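Local coordinates for protein AT-less polyketide synthase (Streptomyces platensis subsp. rosaceus, PDB 4TKT) that probably catalyses decarboxylative condensation of acyl chains, as a ketosynthase domain of the modular synthase that makes isomigrastatin, at residues I165-S170 / G177-V182; S191-A196 / A208-V213; H321-S326 / S354-I359. All blocks are in the same frame, centred on the assembly; numbering follows the deposited sequence.

Overall arrangement
Contacts 1 and 2 belong to one layered region of a thiolase-type fold, their centres 10 Å apart, whereas contact 3 is centred about 21 Å from contact 2 and 29 Å from contact 1. Helices 163-173 and 188-202 cover the two faces of the same sheet, and Val182 on strand 179-182 touches Leu195 of contact 2. Chemistry follows position. Contact 1, at an outer strand and only partly buried, is held mainly by serine and asparagine oxygens, with a water and a weak bond to a threonine; contact 2, fully buried, packs alanine methyls and an isoleucine methylene; contact 3, also buried, joins the loop after strand 317-319 to the turn and helix 356-359 through two donors to one carbonyl oxygen.

Contact 1. Residues I165-S170 / G177-V182; sequences IANRVS and GPSVTV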
loop_
_atom_site.group_PDB
_atom_site.type_symbol
_atom_site.label_atom_id
_atom_site.label_comp_id
_atom_site.label_asym_id
_atom_site.label_seq_id
_atom_site.Cartn_x
_atom_site.Cartn_y
_atom_site.Cartn_z
ATOM N N ILE A 165 14.419 2.097 6.530
ATOM C CA ILE A 165 13.081 1.732 6.085
ATOM C C ILE A 165 13.146 0.660 4.999
ATOM O O ILE A 165 12.425 -0.334 5.053
ATOM C CB ILE A 165 12.312 2.958 5.560
ATOM C CG1 ILE A 165 12.093 3.962 6.692
ATOM C CG2 ILE A 165 10.976 2.544 4.970
ATOM C CD1 ILE A 165 11.383 5.221 6.258
ATOM N N ALA A 166 14.031 0.853 4.028
ATOM C CA ALA A 166 14.195 -0.123 2.958
ATOM C C ALA A 166 15.120 -1.261 3.376
ATOM O O ALA A 166 14.893 -2.418 3.023
ATOM C CB ALA A 166 14.725 0.551 1.706
ATOM N N ASN A 167 16.161 -0.926 4.131
ATOM C CA ASN A 167 17.179 -1.902 4.502
ATOM C C ASN A 167 16.675 -2.985 5.452
ATOM O O ASN A 167 17.084 -4.140 5.346
ATOM C CB ASN A 167 18.383 -1.193 5.121
ATOM C CG ASN A 167 19.301 -0.589 4.075
ATOM O OD1 ASN A 167 19.049 -0.702 2.876
ATOM N ND2 ASN A 167 20.368 0.060 4.522
ATOM N N ARG A 168 15.790 -2.623 6.376
ATOM C CA ARG A 168 15.263 -3.599 7.324
ATOM C C ARG A 168 14.325 -4.585 6.647
ATOM O O ARG A 168 14.268 -5.752 7.034
ATOM C CB ARG A 168 14.543 -2.909 8.483
ATOM C CG ARG A 168 15.486 -2.173 9.403
ATOM C CD ARG A 168 14.872 -1.919 10.759
ATOM N NE ARG A 168 15.764 -1.117 11.590
ATOM C CZ ARG A 168 16.831 -1.598 12.221
ATOM N NH1 ARG A 168 17.141 -2.885 12.119
ATOM N NH2 ARG A 168 17.587 -0.791 12.953
ATOM N N VAL A 169 13.592 -4.117 5.642
ATOM C CA VAL A 169 12.731 -5.003 4.869
ATOM C C VAL A 169 13.591 -5.993 4.088
ATOM O O VAL A 169 13.348 -7.197 4.126
ATOM C CB VAL A 169 11.819 -4.222 3.903
ATOM C CG1 VAL A 169 11.111 -5.166 2.960
ATOM C CG2 VAL A 169 10.807 -3.404 4.682
ATOM N N SER A 170 14.605 -5.480 3.398
ATOM C CA SER A 170 15.526 -6.328 2.646
ATOM C C SER A 170 16.170 -7.372 3.547
ATOM O O SER A 170 16.285 -8.541 3.178
ATOM C CB SER A 170 16.611 -5.484 1.976
ATOM O OG SER A 170 16.044 -4.560 1.066
ATOM N N GLY A 177 18.290 -7.916 -3.887
ATOM C CA GLY A 177 18.193 -6.880 -4.899
ATOM C C GLY A 177 18.579 -5.524 -4.337
ATOM O O GLY A 177 19.018 -5.427 -3.194
ATOM N N PRO A 178 18.431 -4.465 -5.144
ATOM C CA PRO A 178 18.688 -3.107 -4.658
ATOM C C PRO A 178 17.808 -2.752 -3.460
ATOM O O PRO A 178 16.614 -3.046 -3.459
ATOM C CB PRO A 178 18.350 -2.231 -5.866
ATOM C CG PRO A 178 18.552 -3.127 -7.044
ATOM C CD PRO A 178 18.121 -4.489 -6.584
ATOM N N SER A 179 18.409 -2.145 -2.444
ATOM C CA SER A 179 17.674 -1.707 -1.263
ATOM C C SER A 179 17.868 -0.210 -1.099
ATOM O O SER A 179 18.929 0.242 -0.670
ATOM C CB SER A 179 18.145 -2.455 -0.017
ATOM O OG SER A 179 17.342 -2.139 1.107
ATOM N N VAL A 180 16.842 0.556 -1.456
ATOM C CA VAL A 180 16.975 2.004 -1.577
ATOM C C VAL A 180 15.801 2.767 -0.968
ATOM O O VAL A 180 14.639 2.446 -1.219
ATOM C CB VAL A 180 17.109 2.423 -3.064
ATOM C CG1 VAL A 180 17.130 3.930 -3.197
ATOM C CG2 VAL A 180 18.363 1.830 -3.678
ATOM N N THR A 181 16.110 3.781 -0.169
ATOM C CA THR A 181 15.101 4.746 0.236
ATOM C C THR A 181 15.351 6.050 -0.505
ATOM O O THR A 181 16.467 6.568 -0.499
ATOM C CB THR A 181 15.107 5.006 1.747
ATOM O OG1 THR A 181 14.962 3.765 2.446
ATOM C CG2 THR A 181 13.959 5.932 2.126
ATOM N N VAL A 182 14.318 6.570 -1.155
ATOM C CA VAL A 182 14.446 7.817 -1.892
ATOM C C VAL A 182 13.603 8.921 -1.279
ATOM O O VAL A 182 12.497 8.683 -0.790
ATOM C CB VAL A 182 14.048 7.651 -3.367
ATOM C CG1 VAL A 182 15.040 6.757 -4.070
ATOM C CG2 VAL A 182 12.642 7.087 -3.480
HETATM O O HOH W 1 16.475 -5.767 -1.433
#
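Ala166 lies opposite Thr181, their CA atoms 5.7 Å apart, where the axis of helix 165-170 passes 6.8 Å from that of strand 179-182 and runs nearly antiparallel to it, at 156°. Ser179 is the polar centre of the contact, and its side chain leaves the strand toward the helix. Ser179 chi1 of -174° swings OG away from its backbone N, which carries the hydroxyl in between Asn167 and Ser170. It gives its proton to Asn167: Ser179 OG stands 2.8 Å from Asn167 OD1, in the plane of the amide carbonyl and on a lone pair, at a C=O...donor angle of 141°. Ser170, one helical turn beyond Ala166, brings its OG to 2.7 Å from Ser179 OG. The same OG lies 3.1 Å from Ala166 O and 2.8 Å from a water, so that three partners are within bonding distance and its one proton cannot serve them all. The water extends the network toward the backbone oxygen of Gly177, to which it makes a weak bond. Farther along, the methyl CB of Ala166 packs against two oxygens, Thr181 OG1 at 3.3 Å and the carbonyl oxygen of Val180. Ala166 N makes a weak bond to Thr181 OG1, but the stronger partner of that hydroxyl is Leu162 O, earlier in the chain. Helix 163-173 and strand 179-182 follow one another as the last two elements of a beta-alpha-beta crossover that starts at the adjacent parallel strand 129-136. Ala166 and Ser170 also touch Val133 on that strand, while Ile165 and Val169 turn to Phe98 of helix 93-109, so the helix is packed between sheet and helix.

Contact 2. Residues S191-A196 / A208-V213; sequences SAIHLA and ALAGGV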
loop_
_atom_site.group_PDB
_atom_site.type_symbol
_atom_site.label_atom_id
_atom_site.label_comp_id
_atom_site.label_asym_id
_atom_site.label_seq_id
_atom_site.Cartn_x
_atom_site.Cartn_y
_atom_site.Cartn_z
ATOM N N SER A 191 8.328 8.130 -7.081
ATOM C CA SER A 191 9.714 8.094 -7.522
ATOM C C SER A 191 10.317 6.720 -7.250
ATOM O O SER A 191 11.112 6.216 -8.042
ATOM C CB SER A 191 10.530 9.182 -6.831
ATOM O OG SER A 191 10.052 10.468 -7.179
ATOM N N ALA A 192 9.931 6.121 -6.128
ATOM C CA ALA A 192 10.380 4.777 -5.781
ATOM C C ALA A 192 9.876 3.769 -6.806
ATOM O O ALA A 192 10.627 2.916 -7.278
ATOM C CB ALA A 192 9.909 4.396 -4.386
ATOM N N ILE A 193 8.598 3.882 -7.147
ATOM C CA ILE A 193 7.992 3.032 -8.161
ATOM C C ILE A 193 8.705 3.202 -9.498
ATOM O O ILE A 193 8.977 2.227 -10.201
ATOM C CB ILE A 193 6.495 3.345 -8.316
ATOM C CG1 ILE A 193 5.747 2.925 -7.046
ATOM C CG2 ILE A 193 5.926 2.659 -9.549
ATOM C CD1 ILE A 193 4.260 3.189 -7.075
ATOM N N HIS A 194 9.021 4.448 -9.830
ATOM C CA HIS A 194 9.761 4.760 -11.045
ATOM C C HIS A 194 11.094 4.020 -11.092
ATOM O O HIS A 194 11.419 3.370 -12.083
ATOM C CB HIS A 194 9.992 6.266 -11.147
ATOM C CG HIS A 194 10.820 6.672 -12.324
ATOM N ND1 HIS A 194 10.313 6.736 -13.604
ATOM C CD2 HIS A 194 12.122 7.027 -12.417
ATOM C CE1 HIS A 194 11.267 7.116 -14.434
ATOM N NE2 HIS A 194 12.375 7.299 -13.739
ATOM N N LEU A 195 11.862 4.115 -10.012
ATOM C CA LEU A 195 13.157 3.453 -9.941
ATOM C C LEU A 195 13.012 1.935 -9.910
ATOM O O LEU A 195 13.834 1.214 -10.474
ATOM C CB LEU A 195 13.931 3.930 -8.716
ATOM C CG LEU A 195 14.255 5.424 -8.715
ATOM C CD1 LEU A 195 15.030 5.789 -7.475
ATOM C CD2 LEU A 195 15.033 5.810 -9.969
ATOM N N ALA A 196 11.964 1.456 -9.247
ATOM C CA ALA A 196 11.688 0.026 -9.192
ATOM C C ALA A 196 11.416 -0.531 -10.584
ATOM O O ALA A 196 11.951 -1.574 -10.959
ATOM C CB ALA A 196 10.510 -0.256 -8.271
ATOM N N ALA A 208 10.171 -6.574 -7.357
ATOM C CA ALA A 208 10.497 -5.369 -6.617
ATOM C C ALA A 208 9.348 -4.928 -5.731
ATOM O O ALA A 208 8.201 -4.828 -6.168
ATOM C CB ALA A 208 10.886 -4.250 -7.568
ATOM N N LEU A 209 9.673 -4.674 -4.472
ATOM C CA LEU A 209 8.738 -4.068 -3.545
ATOM C C LEU A 209 8.907 -2.552 -3.599
ATOM O O LEU A 209 9.997 -2.036 -3.354
ATOM C CB LEU A 209 8.978 -4.593 -2.133
ATOM C CG LEU A 209 7.807 -4.508 -1.163
ATOM C CD1 LEU A 209 6.626 -5.279 -1.717
ATOM C CD2 LEU A 209 8.223 -5.052 0.191
ATOM N N ALA A 210 7.838 -1.844 -3.942
ATOM C CA ALA A 210 7.890 -0.390 -4.010
ATOM C C ALA A 210 6.752 0.221 -3.211
ATOM O O ALA A 210 5.613 -0.232 -3.297
ATOM C CB ALA A 210 7.839 0.083 -5.451
ATOM N N GLY A 211 7.061 1.249 -2.430
ATOM C CA GLY A 211 6.047 1.905 -1.630
ATOM C C GLY A 211 6.554 3.138 -0.914
ATOM O O GLY A 211 7.701 3.550 -1.091
ATOM N N GLY A 212 5.685 3.727 -0.100
ATOM C CA GLY A 212 6.020 4.919 0.653
ATOM C C GLY A 212 5.445 4.877 2.054
ATOM O O GLY A 212 4.485 4.160 2.326
ATOM N N VAL A 213 6.044 5.648 2.952
ATOM C CA VAL A 213 5.576 5.722 4.325
ATOM C C VAL A 213 5.680 7.155 4.832
ATOM O O VAL A 213 6.657 7.855 4.559
ATOM C CB VAL A 213 6.373 4.770 5.248
ATOM C CG1 VAL A 213 7.871 5.007 5.108
ATOM C CG2 VAL A 213 5.931 4.918 6.696
#
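Ala196 and Ile193 meet the methyl of Ala210 within a beta-alpha-beta crossover of the thiolase-type fold, in which helix 188-202 links strand 179-182 to strand 208-214, two parallel strands separated in the sheet by strand 129-136. The side-chain pairs of the first shell are all apolar. Ala196 CB sits 3.9 Å from Ala210 CB and 4.1 Å from Ala208 CB, so one methyl of the helix bears on two methyls two residues apart on the same face of the strand. Ile193 reaches the methyl of Ala210 from a direction roughly at right angles to that of Ala196, and with its longer branch: CG1, anti to the carbonyl carbon (chi1 -68°), lies 3.9 Å from Ala210 CB. Ala210 thus has more of its surface covered by the partner segment than any other residue here. Small side chains allow this closeness, since the helix and strand axes come within 7.1 Å of each other, running almost antiparallel at 169°, and the CA atoms of Ile193 and Ala210 are 5.4 Å apart.

The next shell fixes both partners. Backbone hydrogen bonds tie Ala208 to Leu258 and Ala210 to Val256 on one flank, and Leu209 and Gly211 to Phe134 on the other, which sets the strand firmly inside the sheet. The Phe134 side chain touches Ala192, Ala196 and Ala208, while Leu258 touches Ala196 and Ala210, so the neighbouring strands complete the apolar floor beneath the helix. At the far end of the contact, Ala192 CB meets backbone rather than a side chain, lying 4.1 Å from Gly211 O.

Contact 3. Residues H321-S326 / S354-I359; sequences HGTGTS and SAKSNI
Lys356 and His321 carry most of this contact, with Gly322 third, at the ends of parallel strands 317-319 and 350-353 in the C-terminal half of a thiolase-type ketosynthase fold. The HGTGT sequence that follows the first strand is a signature motif of ketosynthases, and its histidine probably belongs to the active site, as in relatives; SAKSNI follows the second. Lys356 runs out along the loop with its CD 3.8 Å from Thr323 CG2, the two side chains lying side by side. A bend at the last torsion (chi4 65°) turns the amine back to the main chain, and NZ comes 2.7 Å from His321 O, in the carbonyl plane and on a lone pair. The imidazole is close as well, and it also meets the rings of Phe427 and His361. Replacing Lys356 by a methionine would probably cost His321 O its in-plane donor and leave the oxygen to the hydroxyl of Ser354.

That second donor, Ser354 OG, is 3.2 Å from His321 O but stands well above the carbonyl plane, so two bonds grip one oxygen from different directions. Gly322 runs close to Ser354, their CA atoms 5.7 Å apart. Its backbone has a positive phi, and a beta carbon there would fall 2.9 Å from Ser354 CB, a clash. Glu332 holds the backbone nitrogens of His321 and Gly322, while Ser239 bonds to Gly322 O. Ser354, ahead of the turn that leads into the helix, also caps it: its OG accepts from Lys356 N at 3.2 Å, with an N-H...acceptor angle of 151°.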
loop_
_atom_site.group_PDB
_atom_site.type_symbol
_atom_site.label_atom_id
_atom_site.label_comp_id
_atom_site.label_asym_id
_atom_site.label_seq_id
_atom_site.Cartn_x
_atom_site.Cartn_y
_atom_site.Cartn_z
ATOM N N HIS A 321 -2.753 15.238 -8.080
ATOM C CA HIS A 321 -2.092 15.676 -6.860
ATOM C C HIS A 321 -3.126 16.325 -5.946
ATOM O O HIS A 321 -3.356 15.861 -4.829
ATOM C CB HIS A 321 -0.960 16.651 -7.193
ATOM C CG HIS A 321 -0.021 16.910 -6.057
ATOM N ND1 HIS A 321 0.561 15.898 -5.326
ATOM C CD2 HIS A 321 0.451 18.069 -5.539
ATOM C CE1 HIS A 321 1.344 16.422 -4.400
ATOM N NE2 HIS A 321 1.296 17.737 -4.508
ATOM N N GLY A 322 -3.748 17.391 -6.445
ATOM C CA GLY A 322 -4.889 18.030 -5.807
ATOM C C GLY A 322 -4.777 18.324 -4.325
ATOM O O GLY A 322 -5.569 17.822 -3.530
ATOM N N THR A 323 -3.804 19.146 -3.948
ATOM C CA THR A 323 -3.568 19.431 -2.536
ATOM C C THR A 323 -4.491 20.519 -1.984
ATOM O O THR A 323 -4.548 20.730 -0.775
ATOM C CB THR A 323 -2.105 19.842 -2.291
ATOM O OG1 THR A 323 -1.687 20.766 -3.304
ATOM C CG2 THR A 323 -1.203 18.621 -2.335
ATOM N N GLY A 324 -5.215 21.199 -2.867
ATOM C CA GLY A 324 -6.145 22.234 -2.445
ATOM C C GLY A 324 -5.469 23.568 -2.179
ATOM O O GLY A 324 -5.795 24.263 -1.217
ATOM N N THR A 325 -4.527 23.923 -3.047
ATOM C CA THR A 325 -3.736 25.139 -2.893
ATOM C C THR A 325 -4.258 26.245 -3.808
ATOM O O THR A 325 -4.729 25.967 -4.913
ATOM C CB THR A 325 -2.247 24.858 -3.199
ATOM O OG1 THR A 325 -1.745 23.895 -2.265
ATOM C CG2 THR A 325 -1.414 26.117 -3.099
ATOM N N SER A 326 -4.191 27.490 -3.337
ATOM C CA SER A 326 -4.601 28.647 -4.130
ATOM C C SER A 326 -3.921 28.665 -5.490
ATOM O O SER A 326 -4.574 28.827 -6.518
ATOM C CB SER A 326 -4.291 29.948 -3.390
ATOM O OG SER A 326 -4.922 29.980 -2.125
ATOM N N SER A 354 -9.141 13.584 -6.332
ATOM C CA SER A 354 -7.991 13.310 -5.475
ATOM C C SER A 354 -8.389 12.639 -4.166
ATOM O O SER A 354 -9.351 13.044 -3.515
ATOM C CB SER A 354 -7.225 14.599 -5.173
ATOM O OG SER A 354 -6.098 14.333 -4.355
ATOM N N ALA A 355 -7.629 11.617 -3.782
ATOM C CA ALA A 355 -7.854 10.927 -2.520
ATOM C C ALA A 355 -7.535 11.838 -1.340
ATOM O O ALA A 355 -7.990 11.597 -0.223
ATOM C CB ALA A 355 -7.018 9.660 -2.450
ATOM N N LYS A 356 -6.755 12.885 -1.593
ATOM C CA LYS A 356 -6.384 13.834 -0.548
ATOM C C LYS A 356 -7.610 14.525 0.042
ATOM O O LYS A 356 -7.587 14.984 1.184
ATOM C CB LYS A 356 -5.402 14.873 -1.090
ATOM C CG LYS A 356 -4.068 14.287 -1.516
ATOM C CD LYS A 356 -3.021 15.367 -1.705
ATOM C CE LYS A 356 -1.692 14.771 -2.146
ATOM N NZ LYS A 356 -1.776 14.138 -3.488
ATOM N N SER A 357 -8.685 14.589 -0.735
ATOM C CA SER A 357 -9.936 15.148 -0.247
ATOM C C SER A 357 -10.575 14.201 0.763
ATOM O O SER A 357 -11.458 14.594 1.526
ATOM C CB SER A 357 -10.895 15.423 -1.407
ATOM O OG SER A 357 -11.223 14.230 -2.098
ATOM N N ASN A 358 -10.122 12.951 0.764
ATOM C CA ASN A 358 -10.621 11.949 1.699
ATOM C C ASN A 358 -9.741 11.800 2.934
ATOM O O ASN A 358 -10.234 11.809 4.063
ATOM C CB ASN A 358 -10.747 10.589 1.009
ATOM C CG ASN A 358 -11.772 10.589 -0.100
ATOM O OD1 ASN A 358 -11.440 10.786 -1.270
ATOM N ND2 ASN A 358 -13.030 10.361 0.259
ATOM N N ILE A 359 -8.438 11.665 2.713
ATOM C CA ILE A 359 -7.520 11.273 3.777
ATOM C C ILE A 359 -6.434 12.305 4.056
ATOM O O ILE A 359 -5.618 12.124 4.960
ATOM C CB ILE A 359 -6.841 9.933 3.447
ATOM C CG1 ILE A 359 -6.069 10.043 2.129
ATOM C CG2 ILE A 359 -7.876 8.822 3.364
ATOM C CD1 ILE A 359 -5.383 8.763 1.709
#